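Local coordinates for regulatory protein PcrH (Pseudomonas aeruginosa, PDB 2XCB) that binds the chaperone-binding region of PopD and so probably serves as a type III secretion chaperone for this translocator protein, at residues 58-63 with 73-78; 87-92 with 110-115. All blocks are in the same frame, centred on the assembly; numbering follows the deposited sequence. Where two conformers were deposited one is given.

Interaction 1 of 2, residues 58-63 with 73-78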
loop_
_atom_site.group_PDB
_atom_site.type_symbol
_atom_site.label_atom_id
_atom_site.label_comp_id
_atom_site.label_asym_id
_atom_site.label_seq_id
_atom_site.Cartn_x
_atom_site.Cartn_y
_atom_site.Cartn_z
ATOM N N LEU A 58 -0.510 -2.218 -13.388
ATOM C CA LEU A 58 0.957 -2.297 -13.511
ATOM C C LEU A 58 1.296 -1.921 -14.964
ATOM O O LEU A 58 2.237 -1.115 -15.239
ATOM C CB LEU A 58 1.393 -3.726 -13.153
ATOM C CG LEU A 58 2.897 -4.078 -13.246
ATOM C CD1 LEU A 58 3.694 -3.083 -12.429
ATOM C CD2 LEU A 58 3.324 -5.563 -12.911
ATOM N N GLY A 59 0.648 -2.603 -15.923
ATOM C CA GLY A 59 0.872 -2.247 -17.393
ATOM C C GLY A 59 0.735 -0.787 -17.716
ATOM O O GLY A 59 1.596 -0.237 -18.343
ATOM N N ALA A 60 -0.344 -0.136 -17.247
ATOM C CA ALA A 60 -0.618 1.230 -17.560
ATOM C C ALA A 60 0.502 2.136 -17.003
ATOM O O ALA A 60 0.930 3.116 -17.662
ATOM C CB ALA A 60 -1.974 1.581 -16.968
ATOM N N CYS A 61 1.005 1.810 -15.789
ATOM C CA CYS A 61 2.086 2.589 -15.192
ATOM C C CYS A 61 3.357 2.532 -15.976
ATOM O O CYS A 61 3.970 3.551 -16.203
ATOM C CB CYS A 61 2.397 2.131 -13.741
ATOM S SG CYS A 61 1.115 2.510 -12.664
ATOM N N ARG A 62 3.723 1.333 -16.395
ATOM C CA ARG A 62 4.917 1.134 -17.173
ATOM C C ARG A 62 4.816 1.799 -18.583
ATOM O O ARG A 62 5.763 2.436 -19.078
ATOM C CB ARG A 62 5.154 -0.356 -17.296
ATOM C CG ARG A 62 5.676 -0.949 -15.980
ATOM C CD ARG A 62 5.587 -2.448 -15.985
ATOM N NE ARG A 62 6.313 -3.001 -14.843
ATOM C CZ ARG A 62 6.611 -4.288 -14.653
ATOM N NH1 ARG A 62 6.189 -5.262 -15.480
ATOM N NH2 ARG A 62 7.246 -4.618 -13.518
ATOM N N GLN A 63 3.648 1.660 -19.192
ATOM C CA GLN A 63 3.375 2.372 -20.442
ATOM C C GLN A 63 3.634 3.874 -20.307
ATOM O O GLN A 63 4.333 4.443 -21.141
ATOM C CB GLN A 63 1.941 2.133 -20.946
ATOM C CG GLN A 63 1.792 2.505 -22.460
ATOM C CD GLN A 63 0.386 2.220 -23.012
ATOM O OE1 GLN A 63 -0.318 1.384 -22.508
ATOM N NE2 GLN A 63 0.007 2.934 -24.079
ATOM N N GLN A 73 4.654 -7.369 -20.977
ATOM C CA GLN A 73 4.620 -8.567 -20.084
ATOM C C GLN A 73 3.405 -8.543 -19.144
ATOM O O GLN A 73 2.733 -9.550 -18.967
ATOM C CB GLN A 73 5.887 -8.694 -19.271
ATOM C CG GLN A 73 7.080 -8.807 -20.225
ATOM C CD GLN A 73 8.390 -8.956 -19.517
ATOM O OE1 GLN A 73 8.891 -8.041 -18.859
ATOM N NE2 GLN A 73 8.953 -10.148 -19.619
ATOM N N SER A 74 3.107 -7.375 -18.598
ATOM C CA SER A 74 1.961 -7.273 -17.661
ATOM C C SER A 74 0.576 -7.403 -18.337
ATOM O O SER A 74 -0.395 -8.063 -17.829
ATOM C CB SER A 74 2.082 -5.934 -16.921
ATOM O OG SER A 74 1.202 -5.974 -15.794
ATOM N N TYR A 75 0.458 -6.711 -19.474
ATOM C CA TYR A 75 -0.700 -6.814 -20.323
ATOM C C TYR A 75 -0.865 -8.229 -20.826
ATOM O O TYR A 75 -1.959 -8.742 -20.872
ATOM C CB TYR A 75 -0.533 -5.861 -21.522
ATOM C CG TYR A 75 -0.619 -4.377 -21.185
ATOM C CD1 TYR A 75 -1.430 -3.920 -20.152
ATOM C CD2 TYR A 75 -0.024 -3.404 -22.045
ATOM C CE1 TYR A 75 -1.551 -2.572 -19.854
ATOM C CE2 TYR A 75 -0.125 -2.058 -21.768
ATOM C CZ TYR A 75 -0.930 -1.641 -20.688
ATOM O OH TYR A 75 -1.028 -0.301 -20.439
ATOM N N SER A 76 0.234 -8.909 -21.200
ATOM C CA SER A 76 0.089 -10.251 -21.698
ATOM C C SER A 76 -0.481 -11.198 -20.634
ATOM O O SER A 76 -1.383 -12.030 -20.901
ATOM C CB SER A 76 1.436 -10.778 -22.155
ATOM O OG SER A 76 1.130 -11.955 -22.821
ATOM N N TYR A 77 0.041 -11.071 -19.412
ATOM C CA TYR A 77 -0.510 -11.911 -18.317
ATOM C C TYR A 77 -1.962 -11.519 -17.977
ATOM O O TYR A 77 -2.871 -12.356 -17.877
ATOM C CB TYR A 77 0.407 -11.899 -17.099
ATOM C CG TYR A 77 -0.101 -12.825 -16.030
ATOM C CD1 TYR A 77 0.190 -14.185 -16.045
ATOM C CD2 TYR A 77 -0.889 -12.339 -14.976
ATOM C CE1 TYR A 77 -0.286 -15.085 -15.013
ATOM C CE2 TYR A 77 -1.382 -13.245 -13.951
ATOM C CZ TYR A 77 -1.061 -14.591 -13.984
ATOM O OH TYR A 77 -1.581 -15.447 -13.001
ATOM N N GLY A 78 -2.205 -10.232 -17.864
ATOM C CA GLY A 78 -3.545 -9.804 -17.593
ATOM C C GLY A 78 -4.581 -10.406 -18.544
ATOM O O GLY A 78 -5.679 -10.833 -18.142
HETATM O O HOH W 1 8.019 -6.960 -15.832
#
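Y75 brings one side of its ring against the backbone of G59 and ends at the side-chain amide of Q63, a worked example of how a glycine lets two antiparallel helices come close. The packing component is carried by the ring. Its CE1 comes 3.5 Å from G59 CA and its CZ 3.5 Å from G59 C, at an oblique approach, G59 presenting bare backbone to the ring. G59 and S74 are the nearest CA pair, 5.1 Å apart; the axes of these short segments approach to 8.7 Å.

The direct side-chain hydrogen bond across the contact runs from Y75 OH to Q63 OE1, at 2.8 Å. Q63 holds CG anti to its backbone N (chi1 -162°) and is extended beyond it, which carries the amide out to meet the hydroxyl. The phenol arrives in the carbonyl plane, with a C=O...donor angle of 153°, and OE1 in turn lies at the edge of the ring; amide and ring planes are 88° apart. Q63 NE2 is held separately by E94, so both ends of the amide are engaged and its rotation is fixed.

A second polar group, the S74 hydroxyl, is turned toward the other helix. Its OG is 3.5 Å from L58 CB and is hydrogen-bonded to F55 O one turn earlier on helix 52-64. Beside it, L58 CD1 rests 3.5 Å above one face of the R62 guanidinium, whose NE is bonded to Q38.

The contact joins helices 52-64 and 68-81 as an antiparallel pair, consistent with the tetratricopeptide-like fold of these chaperones. Helix 34-47 packs against L58 and R62, helix 87-98 against Q63 and Y75, and the bound PopD peptide places apolar side chains on A60, Q63 and Y75.

Interaction 2 of 2, residues 87-92 with 110-115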
loop_
_atom_site.group_PDB
_atom_site.type_symbol
_atom_site.label_atom_id
_atom_site.label_comp_id
_atom_site.label_asym_id
_atom_site.label_seq_id
_atom_site.Cartn_x
_atom_site.Cartn_y
_atom_site.Cartn_z
ATOM N N ARG A 87 -9.098 -3.895 -23.102
ATOM C CA ARG A 87 -8.000 -2.987 -22.753
ATOM C C ARG A 87 -6.619 -3.614 -22.896
ATOM O O ARG A 87 -5.684 -2.932 -23.256
ATOM C CB ARG A 87 -8.153 -2.385 -21.370
ATOM C CG ARG A 87 -9.194 -1.290 -21.373
ATOM C CD ARG A 87 -9.682 -0.798 -19.918
ATOM N NE ARG A 87 -10.448 -1.832 -19.229
ATOM C CZ ARG A 87 -10.996 -1.705 -18.003
ATOM N NH1 ARG A 87 -10.803 -0.594 -17.278
ATOM N NH2 ARG A 87 -11.710 -2.717 -17.490
ATOM N N PHE A 88 -6.492 -4.887 -22.570
ATOM C CA PHE A 88 -5.203 -5.536 -22.672
ATOM C C PHE A 88 -4.667 -5.481 -24.092
ATOM O O PHE A 88 -3.589 -4.966 -24.288
ATOM C CB PHE A 88 -5.296 -6.962 -22.119
ATOM C CG PHE A 88 -5.471 -7.002 -20.573
ATOM C CD1 PHE A 88 -4.486 -6.445 -19.731
ATOM C CD2 PHE A 88 -6.664 -7.491 -20.004
ATOM C CE1 PHE A 88 -4.596 -6.501 -18.311
ATOM C CE2 PHE A 88 -6.848 -7.532 -18.604
ATOM C CZ PHE A 88 -5.786 -7.026 -17.733
ATOM N N PRO A 89 -5.390 -6.049 -25.095
ATOM C CA PRO A 89 -4.702 -6.055 -26.429
ATOM C C PRO A 89 -4.647 -4.653 -27.018
ATOM O O PRO A 89 -3.750 -4.307 -27.703
ATOM C CB PRO A 89 -5.639 -6.945 -27.289
ATOM C CG PRO A 89 -6.896 -7.134 -26.494
ATOM C CD PRO A 89 -6.435 -7.082 -25.042
ATOM N N PHE A 90 -5.592 -3.815 -26.643
ATOM C CA PHE A 90 -5.569 -2.448 -27.126
ATOM C C PHE A 90 -4.307 -1.703 -26.629
ATOM O O PHE A 90 -3.515 -1.191 -27.483
ATOM C CB PHE A 90 -6.875 -1.675 -26.697
ATOM C CG PHE A 90 -6.928 -0.228 -27.212
ATOM C CD1 PHE A 90 -7.373 0.057 -28.511
ATOM C CD2 PHE A 90 -6.481 0.861 -26.395
ATOM C CE1 PHE A 90 -7.415 1.393 -29.017
ATOM C CE2 PHE A 90 -6.465 2.163 -26.880
ATOM C CZ PHE A 90 -6.939 2.431 -28.235
ATOM N N HIS A 91 -4.070 -1.660 -25.294
ATOM C CA HIS A 91 -2.914 -0.933 -24.834
ATOM C C HIS A 91 -1.621 -1.642 -25.196
ATOM O O HIS A 91 -0.623 -0.974 -25.379
ATOM C CB HIS A 91 -2.976 -0.637 -23.342
ATOM C CG HIS A 91 -4.145 0.293 -23.046
ATOM N ND1 HIS A 91 -4.202 1.543 -23.619
ATOM C CD2 HIS A 91 -5.352 0.084 -22.465
ATOM C CE1 HIS A 91 -5.375 2.128 -23.303
ATOM N NE2 HIS A 91 -6.089 1.254 -22.598
ATOM N N ALA A 92 -1.673 -2.961 -25.307
ATOM C CA ALA A 92 -0.505 -3.717 -25.792
ATOM C C ALA A 92 -0.159 -3.265 -27.241
ATOM O O ALA A 92 1.017 -3.215 -27.642
ATOM C CB ALA A 92 -0.786 -5.203 -25.804
ATOM N N TYR A 110 -6.775 -5.379 -33.718
ATOM C CA TYR A 110 -7.753 -6.383 -34.229
ATOM C C TYR A 110 -8.502 -7.153 -33.100
ATOM O O TYR A 110 -9.779 -7.126 -33.005
ATOM C CB TYR A 110 -6.973 -7.326 -35.148
ATOM C CG TYR A 110 -7.835 -8.360 -35.907
ATOM C CD1 TYR A 110 -8.561 -7.995 -37.084
ATOM C CD2 TYR A 110 -7.891 -9.679 -35.452
ATOM C CE1 TYR A 110 -9.348 -8.954 -37.803
ATOM C CE2 TYR A 110 -8.684 -10.667 -36.142
ATOM C CZ TYR A 110 -9.374 -10.294 -37.322
ATOM O OH TYR A 110 -10.121 -11.271 -37.948
ATOM N N SER A 111 -7.724 -7.769 -32.185
ATOM C CA SER A 111 -8.310 -8.449 -31.009
ATOM C C SER A 111 -9.127 -7.489 -30.171
ATOM O O SER A 111 -10.232 -7.829 -29.769
ATOM C CB SER A 111 -7.238 -9.089 -30.138
ATOM O OG SER A 111 -6.606 -10.125 -30.859
ATOM N N ALA A 112 -8.584 -6.290 -29.923
ATOM C CA ALA A 112 -9.303 -5.298 -29.092
ATOM C C ALA A 112 -10.621 -4.929 -29.725
ATOM O O ALA A 112 -11.644 -4.741 -29.025
ATOM C CB ALA A 112 -8.420 -4.027 -28.862
ATOM N N ARG A 113 -10.618 -4.795 -31.063
ATOM C CA ARG A 113 -11.891 -4.439 -31.679
ATOM C C ARG A 113 -12.887 -5.575 -31.496
ATOM O O ARG A 113 -14.014 -5.340 -31.154
ATOM C CB ARG A 113 -11.802 -4.005 -33.182
ATOM C CG ARG A 113 -13.255 -3.699 -33.710
ATOM C CD ARG A 113 -13.408 -3.205 -35.174
ATOM N NE ARG A 113 -12.778 -4.128 -36.089
ATOM C CZ ARG A 113 -12.403 -3.823 -37.324
ATOM N NH1 ARG A 113 -12.630 -2.609 -37.804
ATOM N NH2 ARG A 113 -11.782 -4.735 -38.065
ATOM N N ALA A 114 -12.450 -6.794 -31.691
ATOM C CA ALA A 114 -13.347 -7.948 -31.526
ATOM C C ALA A 114 -13.893 -8.025 -30.092
ATOM O O ALA A 114 -15.114 -8.219 -29.911
ATOM C CB ALA A 114 -12.619 -9.198 -31.877
ATOM N N LEU A 115 -13.012 -7.858 -29.083
ATOM C CA LEU A 115 -13.477 -7.960 -27.679
ATOM C C LEU A 115 -14.393 -6.801 -27.364
ATOM O O LEU A 115 -15.442 -6.990 -26.745
ATOM C CB LEU A 115 -12.314 -8.021 -26.670
ATOM C CG LEU A 115 -11.354 -9.196 -26.859
ATOM C CD1 LEU A 115 -10.263 -9.223 -25.815
ATOM C CD2 LEU A 115 -12.136 -10.457 -26.683
#
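P89 meets S111, A112 and L115 with its pyrrolidine ring, and following that ring outward shows how a proline in the first turn of a helix can serve as a packing surface. At this position the missing N-H costs the helix nothing, since the backbone bonds begin with later residues such as H91, whose N donates to R87 O.

From CA, the P89 CB points toward the opposing helix and touches S111 CB at 3.9 Å. One atom further out, CG is the tip of the ring and sits among three residues. It lies 3.9 Å from A112 N, on the backbone of helix 102-117, and 4.2 Å from A112 CB. Beyond A112 the same carbon reaches the L115 CD1 methyl at 4.0 Å. The ring thus spans a full turn of its partner, from S111 to L115, by packing.

The neighbouring F90 contributes less through its ring than through its base: F90 CB meets A112 CB at 3.6 Å. With CG anti to the backbone N (chi1 -178°), the phenyl group leads away from the contact, and A112 CB is left near the plane of the ring, at its edge. The small A112 fits between P89 and F90, and the CA atoms of F90 and A112 are 5.1 Å apart. The segment axes approach to 7.7 Å and run nearly antiparallel, at 151°.

Helices 87-98 and 102-117 form an antiparallel helical hairpin here, consistent with the tetratricopeptide-like fold of these chaperones, with F90 meeting F109 edge-to-face and reaching L125 and R128 of helix 123-140. On other sides of helix 87-98, F88 packs on helices 52-64 and 68-81, while R87 and H91 hydrogen-bond to the bound PopD peptide.

Overall arrangement
From the N terminus the chain first passes through helices 15-30 and 34-47, which flank what follows. Interaction 1 then closes the short turn between helices 52-64 and 68-81, and, after the link to helix 87-98, interaction 2 closes the turn between helices 87-98 and 102-117. The two loops come in series, neither enclosing nor crossing the other, with centres 13 Å apart. They touch across the two pairs of helices: H91 of interaction 2 packs on Q63 and Y75 of interaction 1, and F88 rests against the backbone of Y75 and G78. Successive hairpins are thereby stacked into a helical array, completed by helix 123-140, that presents residues of both contacts to the PopD peptide.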